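PDB 4IGU: CG5036 from Drosophila melanogaster, which probably binds G-protein alpha subunits through this RGS domain, stimulating their GTPase activity and hindering their release of GDP. Local coordinates for residues A[102-105]-A[111-114]; A[42-47]-A[51-56]. All coordinates share one frame; numbering follows the deposited sequence.

Interactions 1 and 2 both join neighbouring elements of one all-helical RGS domain, each across a short connection. Interaction 2, between helices 33-45 and 50-61, is centred about 6 Å from the centre of the chain; interaction 1, between the C-terminal part of helix 94-103 and the start of helix 113-132, is centred about 18 Å from it. Each mixes buried with more exposed residues. Interaction 1 combines a side-chain-to-backbone hydrogen bond with a methyl-sulfur-ring cluster, whereas interaction 2 has no hydrogen bond across it and relies on aliphatic branches. Helix 113-132 connects the two, since its Ser127 touches Leu43. Segments 111-114 and 51-56 also touch, Phe112 CB packing 4.3 Å from Phe54 CZ.

Interaction 1. Residues A[102-105]-A[111-114]; sequences RNMI and TFDE
Asn103 ND2 donates a hydrogen bond to the backbone O of Thr111 at 3.0 Å, nearly straight with an N-H...O angle of 174°. The acceptor lies in the plane of the Asn103 amide, while the donor reaches the carbonyl well to one side of its C=O direction and slightly tilted from its plane. With CG anti to its own carbonyl carbon (chi1 -71°), Asn103 can send the amide to this oxygen and still bring its CB to 3.5 Å from Thr111 CG2. Replacing Asn103 by alanine would remove the amide, and the Thr111 carbonyl would probably lose this donor, with only the CB-to-methyl contact left of this pair. The bond ties the C-terminal part of helix 94-103 to the start of helix 113-132, for which Phe112 is the N-cap residue, within the helical bundle of the RGS domain. Thr111 turns its two branches to different uses: OG1 is hydrogen-bonded to Thr108 N, and CG2 sits over the centre of the Phe112 ring, 3.9 Å above its plane. The same methyl meets Met104 SD at 3.8 Å. The bend at chi2 brings the Met104 sulfur to 3.9 Å from Phe112 CZ, a Met-aromatic contact in which SD stands 51° off the ring normal. Cys58 and Leu61 of helix 50-61 and Ile77 of helix 67-81 also pack on Phe112, and Ala74 of helix 67-81 touches both Met104 and Phe112.

Interaction 2. Residues A[42-47]-A[51-56]; sequences FLRSEF and NILFWL
Leu43 and Ile52 make the closest approach between segments 42-47 and 51-56, on two consecutive helices of the RGS fold, 33-45 and 50-61. Leu43 CD1 is 3.7 Å from Ile52 CB and 3.8 Å from Ile52 CG2, the side chains crossing at about a right angle. Leu43 holds CG anti to its carbonyl carbon and then runs on extended through chi2 (173°), which carries CD1 outward to the neighbouring helix. In Ile52, CG1 is anti to the backbone N (chi1 -161°), placing CG2 between the N and the carbonyl carbon; CB and this branch therefore form the surface that Leu43 meets. Both residues are buried, with Ser127 of helix 113-132 also against Leu43, and Phe39 and Gln40 against Ile52. Helix 33-45 closes with a Schellman motif: Phe47, at positive phi, is the C-prime residue, and its N bonds to Arg44 O at 2.9 Å while Ser48 N pairs with Leu43 O. The chain thus turns away just beyond the contact and enters the next helix after a short connection. Arg44 lies at the more exposed margin. Its chain is extended through chi1 and chi2 but bends at chi3 (-66°), bringing the guanidinium beside helix 50-61. NH2 is hydrogen-bonded to Gln40 OE1 of its own helix, and Leu53 CD1 comes obliquely to the guanidinium, 4.5 Å from Arg44 NH2.

Interaction 1. Residues A[102-105]-A[111-114]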
# COMPACT_ATOMS: atom_id res chain seq x y z
N ARG A 102 21.04 -0.23 6.82
CA ARG A 102 22.19 0.60 6.49
C ARG A 102 21.73 1.97 6.00
O ARG A 102 22.37 2.97 6.32
CB ARG A 102 23.10 -0.10 5.45
CG ARG A 102 23.73 -1.41 5.99
CD ARG A 102 24.82 -1.99 5.07
NE ARG A 102 24.28 -2.69 3.91
CZ ARG A 102 24.03 -4.00 3.87
NH1 ARG A 102 23.54 -4.56 2.76
NH2 ARG A 102 24.26 -4.76 4.93
N ASN A 103 20.63 2.02 5.24
CA ASN A 103 20.12 3.31 4.72
C ASN A 103 19.59 4.21 5.81
O ASN A 103 19.38 5.40 5.58
CB ASN A 103 19.00 3.11 3.68
CG ASN A 103 19.50 2.55 2.36
OD1 ASN A 103 20.70 2.50 2.12
ND2 ASN A 103 18.58 2.16 1.49
N MET A 104 19.33 3.65 6.98
CA MET A 104 18.73 4.41 8.07
C MET A 104 19.74 5.20 8.86
O MET A 104 19.38 5.98 9.75
CB MET A 104 17.92 3.50 9.00
CG MET A 104 16.51 3.20 8.47
SD MET A 104 15.47 4.67 8.27
CE MET A 104 15.39 5.32 9.94
N ILE A 105 21.03 5.01 8.55
CA ILE A 105 22.05 5.78 9.25
C ILE A 105 21.97 7.25 8.84
O ILE A 105 22.11 8.14 9.68
CB ILE A 105 23.49 5.22 9.01
CG1 ILE A 105 23.58 3.77 9.47
CG2 ILE A 105 24.52 6.05 9.76
CD1 ILE A 105 23.25 3.58 10.94
N THR A 111 15.38 5.69 1.05
CA THR A 111 15.79 4.69 2.04
C THR A 111 15.02 3.37 1.94
O THR A 111 15.61 2.28 2.02
CB THR A 111 15.68 5.28 3.47
OG1 THR A 111 16.77 6.20 3.67
CG2 THR A 111 15.74 4.20 4.54
N PHE A 112 13.71 3.46 1.74
CA PHE A 112 12.89 2.24 1.73
C PHE A 112 12.56 1.68 0.34
O PHE A 112 11.74 0.76 0.24
CB PHE A 112 11.57 2.49 2.47
CG PHE A 112 11.76 2.98 3.88
CD1 PHE A 112 12.04 2.08 4.90
CD2 PHE A 112 11.69 4.33 4.19
CE1 PHE A 112 12.22 2.52 6.21
CE2 PHE A 112 11.88 4.78 5.50
CZ PHE A 112 12.14 3.88 6.50
N ASP A 113 13.17 2.22 -0.71
CA ASP A 113 12.81 1.78 -2.06
C ASP A 113 12.74 0.26 -2.25
O ASP A 113 11.75 -0.25 -2.78
CB ASP A 113 13.71 2.42 -3.11
CG ASP A 113 13.31 3.84 -3.39
OD1 ASP A 113 12.47 4.36 -2.62
OD2 ASP A 113 13.83 4.45 -4.36
N GLU A 114 13.76 -0.47 -1.81
CA GLU A 114 13.78 -1.92 -1.98
C GLU A 114 12.62 -2.60 -1.25
O GLU A 114 12.02 -3.54 -1.77
CB GLU A 114 15.12 -2.49 -1.50
CG GLU A 114 16.31 -2.01 -2.30
CD GLU A 114 16.96 -3.11 -3.13
OE1 GLU A 114 18.19 -3.04 -3.33
OE2 GLU A 114 16.24 -4.03 -3.59

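Interaction 2. Residues A[42-47]-A[51-56]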
# COMPACT_ATOMS: atom_id res chain seq x y z
N PHE A 42 -10.31 -4.21 2.18
CA PHE A 42 -10.19 -5.62 1.88
C PHE A 42 -8.97 -6.22 2.56
O PHE A 42 -9.04 -7.34 3.08
CB PHE A 42 -10.10 -5.85 0.37
CG PHE A 42 -9.82 -7.27 0.01
CD1 PHE A 42 -10.79 -8.25 0.17
CD2 PHE A 42 -8.57 -7.64 -0.49
CE1 PHE A 42 -10.53 -9.56 -0.16
CE2 PHE A 42 -8.30 -8.95 -0.81
CZ PHE A 42 -9.29 -9.92 -0.65
N LEU A 43 -7.85 -5.50 2.54
CA LEU A 43 -6.63 -5.98 3.18
C LEU A 43 -6.82 -6.11 4.69
O LEU A 43 -6.27 -7.03 5.30
CB LEU A 43 -5.46 -5.05 2.88
CG LEU A 43 -4.98 -5.04 1.44
CD1 LEU A 43 -3.92 -3.97 1.23
CD2 LEU A 43 -4.43 -6.42 1.09
N ARG A 44 -7.56 -5.18 5.28
CA ARG A 44 -7.82 -5.24 6.72
C ARG A 44 -8.57 -6.54 7.03
O ARG A 44 -8.22 -7.26 7.97
CB ARG A 44 -8.61 -4.00 7.17
CG ARG A 44 -8.97 -3.98 8.66
CD ARG A 44 -9.41 -2.59 9.11
NE ARG A 44 -8.30 -1.63 9.03
CZ ARG A 44 -8.14 -0.74 8.06
NH1 ARG A 44 -9.03 -0.66 7.07
NH2 ARG A 44 -7.10 0.08 8.07
N SER A 45 -9.56 -6.85 6.20
CA SER A 45 -10.32 -8.08 6.34
C SER A 45 -9.40 -9.29 6.22
O SER A 45 -9.74 -10.39 6.65
CB SER A 45 -11.40 -8.16 5.25
OG SER A 45 -10.89 -8.77 4.08
N GLU A 46 -8.22 -9.08 5.64
CA GLU A 46 -7.26 -10.16 5.44
C GLU A 46 -6.06 -10.07 6.40
O GLU A 46 -5.09 -10.82 6.25
CB GLU A 46 -6.75 -10.12 4.00
CG GLU A 46 -6.94 -11.42 3.27
CD GLU A 46 -6.58 -11.33 1.81
OE1 GLU A 46 -5.61 -10.60 1.47
OE2 GLU A 46 -7.26 -11.99 1.00
N PHE A 47 -6.13 -9.17 7.37
CA PHE A 47 -5.02 -8.95 8.31
C PHE A 47 -3.70 -8.66 7.61
O PHE A 47 -2.64 -9.16 8.00
CB PHE A 47 -4.87 -10.16 9.24
CG PHE A 47 -6.15 -10.54 9.94
CD1 PHE A 47 -6.53 -9.90 11.11
CD2 PHE A 47 -6.96 -11.54 9.43
CE1 PHE A 47 -7.71 -10.24 11.75
CE2 PHE A 47 -8.14 -11.89 10.06
CZ PHE A 47 -8.52 -11.24 11.23
N ASN A 51 0.54 -3.67 4.80
CA ASN A 51 1.21 -3.61 3.50
C ASN A 51 0.93 -2.31 2.74
O ASN A 51 1.85 -1.65 2.25
CB ASN A 51 0.81 -4.83 2.66
CG ASN A 51 1.55 -6.08 3.08
OD1 ASN A 51 2.55 -6.01 3.78
ND2 ASN A 51 1.06 -7.25 2.64
N ILE A 52 -0.34 -1.93 2.63
CA ILE A 52 -0.66 -0.70 1.92
C ILE A 52 -0.35 0.56 2.75
O ILE A 52 0.04 1.61 2.22
CB ILE A 52 -2.13 -0.70 1.39
CG1 ILE A 52 -2.30 0.34 0.28
CG2 ILE A 52 -3.13 -0.51 2.55
CD1 ILE A 52 -3.62 0.27 -0.44
N LEU A 53 -0.50 0.46 4.07
CA LEU A 53 -0.18 1.59 4.92
C LEU A 53 1.33 1.90 4.86
O LEU A 53 1.74 3.07 4.79
CB LEU A 53 -0.66 1.34 6.36
CG LEU A 53 -2.20 1.35 6.47
CD1 LEU A 53 -2.69 0.67 7.74
CD2 LEU A 53 -2.71 2.78 6.42
N PHE A 54 2.16 0.86 4.85
CA PHE A 54 3.61 1.05 4.68
C PHE A 54 3.88 1.67 3.32
O PHE A 54 4.65 2.63 3.21
CB PHE A 54 4.34 -0.30 4.80
CG PHE A 54 5.80 -0.26 4.38
CD1 PHE A 54 6.74 0.44 5.12
CD2 PHE A 54 6.23 -0.96 3.26
CE1 PHE A 54 8.09 0.46 4.75
CE2 PHE A 54 7.58 -0.95 2.88
CZ PHE A 54 8.50 -0.24 3.62
N TRP A 55 3.23 1.14 2.29
CA TRP A 55 3.43 1.63 0.93
C TRP A 55 3.02 3.10 0.80
O TRP A 55 3.73 3.90 0.18
CB TRP A 55 2.67 0.76 -0.09
CG TRP A 55 3.04 1.11 -1.52
CD1 TRP A 55 4.07 0.59 -2.25
CD2 TRP A 55 2.41 2.08 -2.36
NE1 TRP A 55 4.11 1.17 -3.50
CE2 TRP A 55 3.09 2.10 -3.59
CE3 TRP A 55 1.31 2.95 -2.19
CZ2 TRP A 55 2.73 2.93 -4.65
CZ3 TRP A 55 0.95 3.78 -3.24
CH2 TRP A 55 1.65 3.76 -4.46
N LEU A 56 1.90 3.47 1.41
CA LEU A 56 1.49 4.86 1.40
C LEU A 56 2.45 5.75 2.20
O LEU A 56 2.69 6.91 1.85
CB LEU A 56 0.06 4.98 1.95
CG LEU A 56 -1.00 4.34 1.06
CD1 LEU A 56 -2.30 4.24 1.82
CD2 LEU A 56 -1.18 5.16 -0.22